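Local structure of toll-like receptor 13 (Mus musculus, 4Z0C) at residues Cys6-Phe11 / Asp32-Thr37; Lys403-Ala408 / Tyr418-Phe423; Val220-Leu225 / Glu241-Lys246; Leu556-Gly559 / Ser563-Leu566. The protein recognises bacterial 23S ribosomal RNA as an innate immune receptor and signals through MYD88 and TRAF6 to activate NF-kappa-B. All coordinates share one frame; numbering follows the deposited sequence.

This chain is the leucine-rich-repeat ectodomain, and its four contacts follow in series along it, none nesting or crossing. Contact 1 closes a loop of 20 residues in the N-terminal cap, joining strand 7-9 to the entry of the first repeat. Contact 3 closes a 15-residue loop that contains strand 230-232 and joins repeats 8 and 9. Contact 2 closes repeat 16 across its core, strand against returning loop, and contact 4 packs the end of strand 555-557 on strand 564-566 within repeat 22, across a three-residue connection. Contacts 1, 2 and 4 all reach the long row of repeat strands. The curved chain brings contacts 1 and 4 back to about 11 Å between nearest atoms.

Contact 1: residues Cys6-Phe11 / Asp32-Thr37; sequences CTQYEF and DIPRYT. With nucleotides of chain C.
Gln8 has the largest surface buried by the contact and touches Pro34 and Tyr36. Tyr36 OH donates to Gln8 OE1 at 2.9 Å, lying in the carbonyl plane on a lone pair with a C=O...donor angle of 136°. Pro34 CG approaches the same Gln8 OE1 to 3.5 Å, while Gln8 NE2 bonds to the hydroxyl of Tyr1, which leaves one amide orientation consistent with both bonds. The Tyr36 ring crosses the glutamine chain at about a right angle. Its CG sits between the backbone N and the carbonyl carbon (chi1 59°), which folds the ring back so that Pro34 CB rests over the centre of one face. Cys6 and Ile33 make the second, apolar half of the contact: Ile33 CG2 lies 4.1 Å from both CB and SG of Cys6, and the disulfide from Cys6 SG to Cys18 holds that side chain in place. Beyond these side chains, Tyr9 offers one ring face to the adenine of A6 in RNA chain C, whose C5 lies 3.4 Å above the ring plane; Phe11 N lies over the opposite face. Glu10 forms a salt bridge with Arg609 of a late repeat. Strand 7-9 is the end strand on the N-terminal side of the row, antiparallel to strand 15-17, and segment 32-37 leads from helix 26-30 into strand 39-41, as befits an N-terminal cap.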
loop_
_atom_site.group_PDB
_atom_site.type_symbol
_atom_site.label_atom_id
_atom_site.label_comp_id
_atom_site.label_asym_id
_atom_site.label_seq_id
_atom_site.Cartn_x
_atom_site.Cartn_y
_atom_site.Cartn_z
ATOM N N CYS A 6 35.673 -0.186 1.737
ATOM C CA CYS A 6 35.204 -0.159 0.355
ATOM C C CYS A 6 34.804 -1.543 -0.122
ATOM O O CYS A 6 35.274 -2.552 0.410
ATOM C CB CYS A 6 36.343 0.324 -0.570
ATOM S SG CYS A 6 36.997 1.985 -0.275
ATOM N N THR A 7 34.004 -1.609 -1.179
ATOM C CA THR A 7 33.718 -2.904 -1.791
ATOM C C THR A 7 33.831 -2.825 -3.293
ATOM O O THR A 7 33.687 -1.759 -3.881
ATOM C CB THR A 7 32.295 -3.457 -1.420
ATOM O OG1 THR A 7 32.078 -4.707 -2.088
ATOM C CG2 THR A 7 31.181 -2.481 -1.831
ATOM N N GLN A 8 34.110 -3.959 -3.919
ATOM C CA GLN A 8 34.004 -4.028 -5.368
ATOM C C GLN A 8 32.542 -4.151 -5.796
ATOM O O GLN A 8 31.690 -4.616 -5.039
ATOM C CB GLN A 8 34.846 -5.176 -5.940
ATOM C CG GLN A 8 36.354 -4.847 -5.997
ATOM C CD GLN A 8 37.216 -6.006 -6.479
ATOM O OE1 GLN A 8 38.398 -5.833 -6.723
ATOM N NE2 GLN A 8 36.623 -7.195 -6.606
ATOM N N TYR A 9 32.269 -3.679 -7.000
ATOM C CA TYR A 9 30.977 -3.843 -7.643
ATOM C C TYR A 9 30.839 -5.281 -8.130
ATOM O O TYR A 9 31.735 -5.832 -8.736
ATOM C CB TYR A 9 30.867 -2.846 -8.805
ATOM C CG TYR A 9 29.684 -3.019 -9.725
ATOM C CD1 TYR A 9 28.374 -3.117 -9.229
ATOM C CD2 TYR A 9 29.867 -3.041 -11.105
ATOM C CE1 TYR A 9 27.297 -3.270 -10.096
ATOM C CE2 TYR A 9 28.796 -3.173 -11.974
ATOM C CZ TYR A 9 27.519 -3.281 -11.473
ATOM O OH TYR A 9 26.482 -3.418 -12.376
ATOM N N GLU A 10 29.686 -5.867 -7.889
ATOM C CA GLU A 10 29.467 -7.283 -8.123
ATOM C C GLU A 10 29.696 -7.713 -9.583
ATOM O O GLU A 10 30.096 -8.847 -9.840
ATOM C CB GLU A 10 28.045 -7.640 -7.623
ATOM C CG GLU A 10 27.382 -6.437 -6.895
ATOM C CD GLU A 10 26.307 -6.829 -5.888
ATOM O OE1 GLU A 10 25.421 -7.648 -6.219
ATOM O OE2 GLU A 10 26.331 -6.288 -4.758
ATOM N N PHE A 11 29.454 -6.819 -10.533
ATOM C CA PHE A 11 29.515 -7.187 -11.946
ATOM C C PHE A 11 30.679 -6.531 -12.694
ATOM O O PHE A 11 30.754 -6.612 -13.919
ATOM C CB PHE A 11 28.180 -6.913 -12.651
ATOM C CG PHE A 11 27.004 -7.555 -11.962
ATOM C CD1 PHE A 11 26.884 -8.947 -11.912
ATOM C CD2 PHE A 11 26.028 -6.780 -11.344
ATOM C CE1 PHE A 11 25.825 -9.543 -11.254
ATOM C CE2 PHE A 11 24.945 -7.385 -10.686
ATOM C CZ PHE A 11 24.843 -8.754 -10.650
ATOM N N ASP A 32 43.905 -0.474 1.007
ATOM C CA ASP A 32 43.812 -1.911 0.767
ATOM C C ASP A 32 43.117 -2.298 -0.542
ATOM O O ASP A 32 42.834 -3.467 -0.760
ATOM C CB ASP A 32 43.145 -2.609 1.945
ATOM C CG ASP A 32 41.820 -1.982 2.312
ATOM O OD1 ASP A 32 41.314 -1.168 1.518
ATOM O OD2 ASP A 32 41.288 -2.296 3.400
ATOM N N ILE A 33 42.856 -1.330 -1.416
ATOM C CA ILE A 33 42.111 -1.630 -2.645
ATOM C C ILE A 33 43.036 -1.903 -3.835
ATOM O O ILE A 33 44.160 -1.390 -3.867
ATOM C CB ILE A 33 41.022 -0.543 -2.954
ATOM C CG1 ILE A 33 41.622 0.705 -3.573
ATOM C CG2 ILE A 33 40.216 -0.211 -1.686
ATOM C CD1 ILE A 33 40.567 1.727 -3.944
ATOM N N PRO A 34 42.571 -2.709 -4.816
ATOM C CA PRO A 34 43.469 -3.199 -5.874
ATOM C C PRO A 34 44.051 -2.116 -6.781
ATOM O O PRO A 34 43.469 -1.045 -6.999
ATOM C CB PRO A 34 42.572 -4.135 -6.701
ATOM C CG PRO A 34 41.438 -4.482 -5.803
ATOM C CD PRO A 34 41.211 -3.244 -4.984
ATOM N N ARG A 35 45.221 -2.421 -7.322
ATOM C CA ARG A 35 45.906 -1.505 -8.214
ATOM C C ARG A 35 45.212 -1.450 -9.577
ATOM O O ARG A 35 45.422 -0.510 -10.341
ATOM C CB ARG A 35 47.385 -1.910 -8.360
ATOM C CG ARG A 35 48.171 -1.897 -7.050
ATOM C CD ARG A 35 49.602 -2.409 -7.231
ATOM N NE ARG A 35 50.577 -1.326 -7.135
ATOM C CZ ARG A 35 50.888 -0.509 -8.138
ATOM N NH1 ARG A 35 51.777 0.458 -7.956
ATOM N NH2 ARG A 35 50.304 -0.651 -9.321
ATOM N N TYR A 36 44.386 -2.454 -9.885
ATOM C CA TYR A 36 43.685 -2.486 -11.178
ATOM C C TYR A 36 42.355 -1.698 -11.188
ATOM O O TYR A 36 41.599 -1.738 -12.162
ATOM C CB TYR A 36 43.473 -3.932 -11.665
ATOM C CG TYR A 36 42.680 -4.808 -10.718
ATOM C CD1 TYR A 36 41.334 -4.553 -10.465
ATOM C CD2 TYR A 36 43.256 -5.928 -10.118
ATOM C CE1 TYR A 36 40.589 -5.359 -9.610
ATOM C CE2 TYR A 36 42.519 -6.741 -9.263
ATOM C CZ TYR A 36 41.187 -6.446 -9.011
ATOM O OH TYR A 36 40.439 -7.239 -8.168
ATOM N N THR A 37 42.079 -0.995 -10.094
ATOM C CA THR A 37 40.851 -0.228 -9.937
ATOM C C THR A 37 40.743 0.912 -10.951
ATOM O O THR A 37 41.588 1.798 -10.987
ATOM C CB THR A 37 40.746 0.324 -8.494
ATOM O OG1 THR A 37 40.691 -0.775 -7.573
ATOM C CG2 THR A 37 39.500 1.175 -8.305
ATOM P P A C 6 22.570 -3.838 -8.511
ATOM O OP1 A C 6 22.060 -3.062 -9.672
ATOM O OP2 A C 6 22.679 -5.299 -8.692
ATOM O "O5'" A C 6 23.957 -3.201 -8.068
ATOM C "C5'" A C 6 24.669 -3.667 -6.916
ATOM C "C4'" A C 6 25.410 -2.540 -6.232
ATOM O "O4'" A C 6 26.356 -1.941 -7.169
ATOM C "C3'" A C 6 24.536 -1.395 -5.746
ATOM O "O3'" A C 6 25.172 -0.795 -4.623
ATOM C "C2'" A C 6 24.571 -0.423 -6.928
ATOM O "O2'" A C 6 24.277 0.915 -6.597
ATOM C "C1'" A C 6 26.015 -0.575 -7.404
ATOM N N9 A C 6 26.222 -0.346 -8.835
ATOM C C8 A C 6 25.363 -0.611 -9.882
ATOM N N7 A C 6 25.887 -0.354 -11.070
ATOM C C5 A C 6 27.178 0.080 -10.794
ATOM C C6 A C 6 28.247 0.487 -11.620
ATOM N N6 A C 6 28.180 0.528 -12.948
ATOM N N1 A C 6 29.406 0.855 -11.027
ATOM C C2 A C 6 29.476 0.802 -9.688
ATOM N N3 A C 6 28.546 0.441 -8.804
ATOM C C4 A C 6 27.404 0.082 -9.424
#

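Contact 2: residues Lys403-Ala408 / Tyr418-Phe423; sequences KELNLA and YSFTQF
Leu405 reaches from strand 404-406 toward Phe420 and Phe423 on the returning loop. Its CB starts inward, and CG lies anti to the backbone N (chi1 177°), extending the branch into the repeat. At the fork, chi2 of 60° leaves CD2 anti to CA and turned to the two rings, and this branch, not CD1, makes the contact: it comes to 3.8 Å from Phe423 CE2 and 4.3 Å from Phe420 CE1. The methyl arrives near the plane of the Phe420 ring, at its edge, but reaches the Phe423 ring obliquely, with the two side chains at about a right angle. Leu407 CD1 flanks the same Leu405 CD2 at 3.7 Å. The rings of Phe420 and Phe423 meet edge to edge across their type I turn, and CD2 touches one atom of each. Phe420 occupies the consensus phenylalanine position of the repeat. On the flanking parallel strands, Leu381 of strand 380-382 touches Leu405, while Leu429 of strand 428-430 touches both Leu405 and Phe420, continuing the apolar core from repeat to repeat.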
loop_
_atom_site.group_PDB
_atom_site.type_symbol
_atom_site.label_atom_id
_atom_site.label_comp_id
_atom_site.label_asym_id
_atom_site.label_seq_id
_atom_site.Cartn_x
_atom_site.Cartn_y
_atom_site.Cartn_z
ATOM N N LYS A 403 1.631 6.458 -32.069
ATOM C CA LYS A 403 2.481 5.376 -31.605
ATOM C C LYS A 403 2.500 5.369 -30.090
ATOM O O LYS A 403 2.633 4.318 -29.463
ATOM C CB LYS A 403 3.898 5.513 -32.168
ATOM C CG LYS A 403 3.928 5.553 -33.695
ATOM C CD LYS A 403 5.305 5.885 -34.282
ATOM C CE LYS A 403 6.099 4.624 -34.544
ATOM N NZ LYS A 403 7.333 4.877 -35.349
ATOM N N GLU A 404 2.327 6.544 -29.498
ATOM C CA GLU A 404 2.366 6.646 -28.044
ATOM C C GLU A 404 1.288 7.568 -27.477
ATOM O O GLU A 404 1.203 8.734 -27.860
ATOM C CB GLU A 404 3.748 7.113 -27.575
ATOM C CG GLU A 404 3.779 7.357 -26.071
ATOM C CD GLU A 404 5.177 7.490 -25.492
ATOM O OE1 GLU A 404 5.274 7.920 -24.315
ATOM O OE2 GLU A 404 6.166 7.159 -26.195
ATOM N N LEU A 405 0.494 7.049 -26.538
ATOM C CA LEU A 405 -0.551 7.829 -25.871
ATOM C C LEU A 405 -0.290 7.847 -24.369
ATOM O O LEU A 405 -0.202 6.802 -23.726
ATOM C CB LEU A 405 -1.946 7.255 -26.184
ATOM C CG LEU A 405 -3.196 7.883 -25.528
ATOM C CD1 LEU A 405 -3.368 9.377 -25.892
ATOM C CD2 LEU A 405 -4.471 7.106 -25.863
ATOM N N ASN A 406 -0.131 9.039 -23.812
ATOM C CA ASN A 406 0.089 9.176 -22.373
ATOM C C ASN A 406 -1.129 9.796 -21.679
ATOM O O ASN A 406 -1.447 10.984 -21.877
ATOM C CB ASN A 406 1.339 10.014 -22.093
ATOM C CG ASN A 406 1.701 10.056 -20.612
ATOM O OD1 ASN A 406 1.135 9.324 -19.795
ATOM N ND2 ASN A 406 2.636 10.930 -20.258
ATOM N N LEU A 407 -1.783 8.971 -20.862
ATOM C CA LEU A 407 -2.975 9.327 -20.105
ATOM C C LEU A 407 -2.740 9.148 -18.606
ATOM O O LEU A 407 -3.676 8.999 -17.850
ATOM C CB LEU A 407 -4.130 8.425 -20.537
ATOM C CG LEU A 407 -4.712 8.714 -21.916
ATOM C CD1 LEU A 407 -5.560 7.556 -22.364
ATOM C CD2 LEU A 407 -5.584 9.951 -21.807
ATOM N N ALA A 408 -1.484 9.173 -18.183
ATOM C CA ALA A 408 -1.143 8.960 -16.784
ATOM C C ALA A 408 -1.675 10.048 -15.864
ATOM O O ALA A 408 -1.702 11.209 -16.224
ATOM C CB ALA A 408 0.363 8.841 -16.623
ATOM N N TYR A 418 -14.317 -0.295 -26.785
ATOM C CA TYR A 418 -14.528 0.745 -27.790
ATOM C C TYR A 418 -13.621 1.938 -27.567
ATOM O O TYR A 418 -13.703 2.924 -28.286
ATOM C CB TYR A 418 -15.984 1.227 -27.787
ATOM C CG TYR A 418 -17.015 0.134 -27.995
ATOM C CD1 TYR A 418 -17.045 -0.611 -29.175
ATOM C CD2 TYR A 418 -17.992 -0.116 -27.034
ATOM C CE1 TYR A 418 -17.988 -1.604 -29.371
ATOM C CE2 TYR A 418 -18.940 -1.096 -27.222
ATOM C CZ TYR A 418 -18.936 -1.838 -28.392
ATOM O OH TYR A 418 -19.892 -2.815 -28.574
ATOM N N SER A 419 -12.738 1.838 -26.583
ATOM C CA SER A 419 -11.956 2.990 -26.160
ATOM C C SER A 419 -10.739 3.258 -27.054
ATOM O O SER A 419 -10.272 4.392 -27.115
ATOM C CB SER A 419 -11.493 2.808 -24.711
ATOM O OG SER A 419 -12.581 2.708 -23.810
ATOM N N PHE A 420 -10.219 2.228 -27.730
ATOM C CA PHE A 420 -8.965 2.361 -28.506
ATOM C C PHE A 420 -9.001 1.853 -29.950
ATOM O O PHE A 420 -7.995 1.380 -30.472
ATOM C CB PHE A 420 -7.801 1.676 -27.774
ATOM C CG PHE A 420 -7.644 2.116 -26.357
ATOM C CD1 PHE A 420 -7.085 3.351 -26.062
ATOM C CD2 PHE A 420 -8.079 1.310 -25.320
ATOM C CE1 PHE A 420 -6.962 3.766 -24.752
ATOM C CE2 PHE A 420 -7.955 1.718 -24.001
ATOM C CZ PHE A 420 -7.403 2.940 -23.712
ATOM N N THR A 421 -10.142 1.989 -30.603
ATOM C CA THR A 421 -10.321 1.497 -31.963
ATOM C C THR A 421 -9.540 2.315 -32.996
ATOM O O THR A 421 -9.237 1.836 -34.087
ATOM C CB THR A 421 -11.814 1.509 -32.310
ATOM O OG1 THR A 421 -12.509 0.732 -31.330
ATOM C CG2 THR A 421 -12.072 0.934 -33.701
ATOM N N GLN A 422 -9.216 3.553 -32.647
ATOM C CA GLN A 422 -8.609 4.464 -33.600
ATOM C C GLN A 422 -7.072 4.444 -33.617
ATOM O O GLN A 422 -6.440 5.238 -34.333
ATOM C CB GLN A 422 -9.117 5.877 -33.318
ATOM C CG GLN A 422 -10.618 5.950 -33.267
ATOM C CD GLN A 422 -11.227 5.619 -34.604
ATOM O OE1 GLN A 422 -10.989 6.314 -35.589
ATOM N NE2 GLN A 422 -11.999 4.540 -34.657
ATOM N N PHE A 423 -6.464 3.533 -32.859
ATOM C CA PHE A 423 -5.009 3.528 -32.730
ATOM C C PHE A 423 -4.339 2.229 -33.169
ATOM O O PHE A 423 -3.621 1.623 -32.383
ATOM C CB PHE A 423 -4.612 3.810 -31.276
ATOM C CG PHE A 423 -5.273 5.028 -30.697
ATOM C CD1 PHE A 423 -5.318 6.210 -31.404
ATOM C CD2 PHE A 423 -5.860 4.986 -29.441
ATOM C CE1 PHE A 423 -5.947 7.331 -30.864
ATOM C CE2 PHE A 423 -6.484 6.106 -28.902
ATOM C CZ PHE A 423 -6.525 7.271 -29.609
#

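Contact 3: residues Val220-Leu225 / Glu241-Lys246; sequences VYLKTL and ENLSAK
Val220 and Leu222 of repeat 8 pack against Asn242 and Leu243 of repeat 9 in a partly buried, mainly apolar contact between consecutive turns of the solenoid. Strand 220-221 is not one of the main repeat strands; it pairs in parallel with strand 194-195, and the segment 241-246 is loop with short 3-10 turns between strands 230-232 and 253-255. Leu243 CD1 is the shared tip: it lies 3.7 Å from Val220 CG1 and 4.1 Å from Leu222 CD1, meeting both side chains at a slant. The modelled first torsion of Leu243, -131°, is well off a staggered value, yet it carries this methyl across to its partners. Val220 also meets backbone, its CB lying 3.6 Å from Asn242 O. With CG1 anti to the backbone N (chi1 -177°), Val220 turns that methyl to Leu243. A type I turn follows, in which Leu225 N bonds to Leu222 O at 2.9 Å. Tyr221 points the other way, its ring meeting that of His247. The amide of Asn242 gives its ND2 to Gln218 O, just before Val220, and so adds a polar tie beside the methyl cluster. With the RNA about 30 Å away at the nearest atoms, the chemistry here is that of structural packing: the contact rests on apolar packing of Val220 and Leu222 on Leu243, which is not directional, while the side chain of Asn242 adds one directional bond.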
loop_
_atom_site.group_PDB
_atom_site.type_symbol
_atom_site.label_atom_id
_atom_site.label_comp_id
_atom_site.label_asym_id
_atom_site.label_seq_id
_atom_site.Cartn_x
_atom_site.Cartn_y
_atom_site.Cartn_z
ATOM N N VAL A 220 23.362 45.101 -24.925
ATOM C CA VAL A 220 23.472 43.773 -25.523
ATOM C C VAL A 220 24.302 43.788 -26.796
ATOM O O VAL A 220 24.047 44.581 -27.698
ATOM C CB VAL A 220 22.093 43.215 -25.903
ATOM C CG1 VAL A 220 22.240 41.803 -26.449
ATOM C CG2 VAL A 220 21.151 43.235 -24.707
ATOM N N TYR A 221 25.292 42.912 -26.886
ATOM C CA TYR A 221 26.109 42.854 -28.086
ATOM C C TYR A 221 26.588 41.443 -28.358
ATOM O O TYR A 221 27.427 40.913 -27.623
ATOM C CB TYR A 221 27.317 43.790 -27.965
ATOM C CG TYR A 221 28.116 43.919 -29.248
ATOM C CD1 TYR A 221 27.745 44.838 -30.231
ATOM C CD2 TYR A 221 29.241 43.127 -29.477
ATOM C CE1 TYR A 221 28.470 44.963 -31.408
ATOM C CE2 TYR A 221 29.978 43.249 -30.654
ATOM C CZ TYR A 221 29.585 44.172 -31.614
ATOM O OH TYR A 221 30.303 44.298 -32.784
ATOM N N LEU A 222 26.104 40.868 -29.457
ATOM C CA LEU A 222 26.318 39.449 -29.730
ATOM C C LEU A 222 26.960 39.149 -31.098
ATOM O O LEU A 222 27.045 37.983 -31.488
ATOM C CB LEU A 222 24.989 38.687 -29.602
ATOM C CG LEU A 222 24.182 38.789 -28.294
ATOM C CD1 LEU A 222 22.881 38.018 -28.431
ATOM C CD2 LEU A 222 24.968 38.306 -27.076
ATOM N N LYS A 223 27.376 40.192 -31.825
ATOM C CA LYS A 223 28.060 40.057 -33.129
ATOM C C LYS A 223 29.191 39.053 -33.081
ATOM O O LYS A 223 29.388 38.227 -33.985
ATOM C CB LYS A 223 28.643 41.411 -33.554
ATOM C CG LYS A 223 29.920 41.322 -34.399
ATOM C CD LYS A 223 29.649 41.452 -35.885
ATOM C CE LYS A 223 30.735 42.274 -36.561
ATOM N NZ LYS A 223 30.179 43.289 -37.506
ATOM N N THR A 224 29.903 39.119 -31.972
ATOM C CA THR A 224 31.061 38.302 -31.718
ATOM C C THR A 224 30.751 36.795 -31.519
ATOM O O THR A 224 31.671 35.983 -31.348
ATOM C CB THR A 224 31.791 38.895 -30.509
ATOM O OG1 THR A 224 33.200 38.740 -30.669
ATOM C CG2 THR A 224 31.361 38.210 -29.265
ATOM N N LEU A 225 29.467 36.425 -31.530
ATOM C CA LEU A 225 29.067 35.009 -31.501
ATOM C C LEU A 225 28.352 34.612 -32.799
ATOM O O LEU A 225 27.130 34.419 -32.817
ATOM C CB LEU A 225 28.155 34.707 -30.310
ATOM C CG LEU A 225 28.418 35.389 -28.968
ATOM C CD1 LEU A 225 27.375 34.918 -27.958
ATOM C CD2 LEU A 225 29.795 35.095 -28.460
ATOM N N GLU A 241 14.257 45.280 -27.995
ATOM C CA GLU A 241 14.629 46.172 -29.098
ATOM C C GLU A 241 16.148 46.220 -29.307
ATOM O O GLU A 241 16.624 46.387 -30.433
ATOM C CB GLU A 241 14.106 47.586 -28.854
ATOM C CG GLU A 241 12.598 47.724 -28.966
ATOM C CD GLU A 241 11.888 47.427 -27.660
ATOM O OE1 GLU A 241 12.583 47.287 -26.632
ATOM O OE2 GLU A 241 10.637 47.342 -27.657
ATOM N N ASN A 242 16.900 46.060 -28.220
ATOM C CA ASN A 242 18.357 46.128 -28.265
ATOM C C ASN A 242 18.997 44.815 -28.664
ATOM O O ASN A 242 20.216 44.666 -28.655
ATOM C CB ASN A 242 18.901 46.610 -26.928
ATOM C CG ASN A 242 18.493 48.031 -26.626
ATOM O OD1 ASN A 242 17.801 48.663 -27.420
ATOM N ND2 ASN A 242 18.903 48.537 -25.471
ATOM N N LEU A 243 18.156 43.854 -29.015
ATOM C CA LEU A 243 18.621 42.623 -29.619
ATOM C C LEU A 243 18.638 42.943 -31.100
ATOM O O LEU A 243 17.832 43.729 -31.584
ATOM C CB LEU A 243 17.640 41.490 -29.321
ATOM C CG LEU A 243 18.078 40.119 -28.792
ATOM C CD1 LEU A 243 19.379 40.143 -28.002
ATOM C CD2 LEU A 243 16.954 39.558 -27.935
ATOM N N SER A 244 19.572 42.366 -31.822
ATOM C CA SER A 244 19.679 42.651 -33.240
ATOM C C SER A 244 19.684 41.383 -34.087
ATOM O O SER A 244 20.553 40.536 -33.934
ATOM C CB SER A 244 20.937 43.488 -33.504
ATOM O OG SER A 244 21.442 43.242 -34.805
ATOM N N ALA A 245 18.732 41.274 -35.004
ATOM C CA ALA A 245 18.658 40.110 -35.881
ATOM C C ALA A 245 19.911 39.915 -36.738
ATOM O O ALA A 245 20.229 38.798 -37.137
ATOM C CB ALA A 245 17.422 40.210 -36.770
ATOM N N LYS A 246 20.623 40.996 -37.029
ATOM C CA LYS A 246 21.847 40.890 -37.818
ATOM C C LYS A 246 22.906 40.075 -37.109
ATOM O O LYS A 246 23.711 39.393 -37.745
ATOM C CB LYS A 246 22.399 42.270 -38.190
ATOM C CG LYS A 246 22.093 42.667 -39.628
ATOM C CD LYS A 246 23.330 42.544 -40.541
ATOM C CE LYS A 246 24.080 41.192 -40.413
ATOM N NZ LYS A 246 23.345 40.024 -40.994
#

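Contact 4: residues Leu556-Gly559 / Ser563-Leu566; sequences LLLG and SVFL. With nucleotides of chain D.
Leu558, just past strand 555-557, faces Val564 at the start of strand 564-566 with their CA atoms 7.9 Å apart, too far for backbone pairing, so side chains make most of the contact. Leu558 CD1 lies 4.3 Å from Leu566 CD1 and 4.5 Å from Val564 CG1, touching two residues that point inward from the same strand. The other valine methyl, Val564 CG2, approaches Leu558 O at 4.0 Å; that carbonyl accepts a hydrogen bond from Asn561 ND2 in the short connection. Between the two inward residues, Phe565 faces outward, and a cytosine of RNA chain D, C10, covers one ring face: its C5 lies 3.6 Å above the plane, over the ring centre. Strand 564-566 pairs in parallel with strands 540-541 and 592-594, while strand 555-557 belongs to the long row of repeat strands. The inward leucines of the concave-side strand segment and the asparagine that follows, Asn561, are typical of a leucine-rich repeat; here the far side of the turn is also a short strand, 564-566.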
loop_
_atom_site.group_PDB
_atom_site.type_symbol
_atom_site.label_atom_id
_atom_site.label_comp_id
_atom_site.label_asym_id
_atom_site.label_seq_id
_atom_site.Cartn_x
_atom_site.Cartn_y
_atom_site.Cartn_z
ATOM N N LEU A 556 13.411 -13.715 -11.458
ATOM C CA LEU A 556 12.242 -13.796 -10.573
ATOM C C LEU A 556 12.516 -12.937 -9.353
ATOM O O LEU A 556 13.552 -13.087 -8.705
ATOM C CB LEU A 556 11.960 -15.245 -10.155
ATOM C CG LEU A 556 10.810 -15.605 -9.208
ATOM C CD1 LEU A 556 9.499 -15.059 -9.712
ATOM C CD2 LEU A 556 10.711 -17.111 -9.059
ATOM N N LEU A 557 11.634 -11.978 -9.091
ATOM C CA LEU A 557 11.788 -11.103 -7.935
ATOM C C LEU A 557 10.634 -11.362 -6.955
ATOM O O LEU A 557 9.490 -11.075 -7.290
ATOM C CB LEU A 557 11.775 -9.651 -8.372
ATOM C CG LEU A 557 12.688 -9.180 -9.501
ATOM C CD1 LEU A 557 12.520 -7.714 -9.604
ATOM C CD2 LEU A 557 14.154 -9.531 -9.247
ATOM N N LEU A 558 10.927 -11.944 -5.791
ATOM C CA LEU A 558 9.924 -12.225 -4.773
ATOM C C LEU A 558 10.277 -11.465 -3.490
ATOM O O LEU A 558 9.717 -11.738 -2.417
ATOM C CB LEU A 558 9.866 -13.721 -4.466
ATOM C CG LEU A 558 9.454 -14.684 -5.579
ATOM C CD1 LEU A 558 9.695 -16.123 -5.117
ATOM C CD2 LEU A 558 8.028 -14.490 -5.995
ATOM N N GLY A 559 11.226 -10.534 -3.593
ATOM C CA GLY A 559 11.652 -9.751 -2.436
ATOM C C GLY A 559 10.572 -8.860 -1.820
ATOM O O GLY A 559 9.495 -8.701 -2.386
ATOM N N SER A 563 5.948 -12.457 3.985
ATOM C CA SER A 563 6.304 -13.856 4.086
ATOM C C SER A 563 6.307 -14.568 2.737
ATOM O O SER A 563 5.538 -14.216 1.843
ATOM C CB SER A 563 5.372 -14.579 5.047
ATOM O OG SER A 563 4.057 -14.450 4.586
ATOM N N VAL A 564 7.182 -15.570 2.602
ATOM C CA VAL A 564 7.269 -16.377 1.386
ATOM C C VAL A 564 7.538 -17.805 1.819
ATOM O O VAL A 564 8.556 -18.080 2.443
ATOM C CB VAL A 564 8.418 -15.934 0.432
ATOM C CG1 VAL A 564 8.338 -16.708 -0.869
ATOM C CG2 VAL A 564 8.348 -14.454 0.129
ATOM N N PHE A 565 6.607 -18.705 1.528
ATOM C CA PHE A 565 6.764 -20.105 1.886
ATOM C C PHE A 565 6.818 -20.938 0.617
ATOM O O PHE A 565 5.810 -21.105 -0.073
ATOM C CB PHE A 565 5.609 -20.584 2.777
ATOM C CG PHE A 565 5.387 -19.732 4.001
ATOM C CD1 PHE A 565 6.442 -19.380 4.823
ATOM C CD2 PHE A 565 4.118 -19.251 4.304
ATOM C CE1 PHE A 565 6.235 -18.580 5.944
ATOM C CE2 PHE A 565 3.902 -18.456 5.426
ATOM C CZ PHE A 565 4.961 -18.117 6.248
ATOM N N LEU A 566 8.003 -21.457 0.324
ATOM C CA LEU A 566 8.235 -22.339 -0.813
ATOM C C LEU A 566 8.565 -23.728 -0.238
ATOM O O LEU A 566 9.726 -24.105 -0.100
ATOM C CB LEU A 566 9.383 -21.772 -1.676
ATOM C CG LEU A 566 9.063 -20.437 -2.376
ATOM C CD1 LEU A 566 10.261 -19.479 -2.459
ATOM C CD2 LEU A 566 8.507 -20.704 -3.764
ATOM P P C D 10 -0.317 -21.411 10.625
ATOM O OP1 C D 10 -1.426 -22.381 10.757
ATOM O OP2 C D 10 1.002 -21.720 11.243
ATOM O "O5'" C D 10 -0.105 -21.142 9.075
ATOM C "C5'" C D 10 -1.195 -20.707 8.273
ATOM C "C4'" C D 10 -1.400 -21.618 7.094
ATOM O "O4'" C D 10 -0.233 -21.529 6.228
ATOM C "C3'" C D 10 -1.579 -23.104 7.433
ATOM O "O3'" C D 10 -2.541 -23.684 6.551
ATOM C "C2'" C D 10 -0.198 -23.690 7.143
ATOM O "O2'" C D 10 -0.215 -25.049 6.771
ATOM C "C1'" C D 10 0.279 -22.818 5.980
ATOM N N1 C D 10 1.741 -22.735 5.887
ATOM C C2 C D 10 2.396 -23.459 4.879
ATOM O O2 C D 10 1.744 -24.123 4.059
ATOM N N3 C D 10 3.739 -23.412 4.811
ATOM C C4 C D 10 4.431 -22.701 5.699
ATOM N N4 C D 10 5.767 -22.701 5.568
ATOM C C5 C D 10 3.795 -21.962 6.742
ATOM C C6 C D 10 2.457 -22.001 6.799
#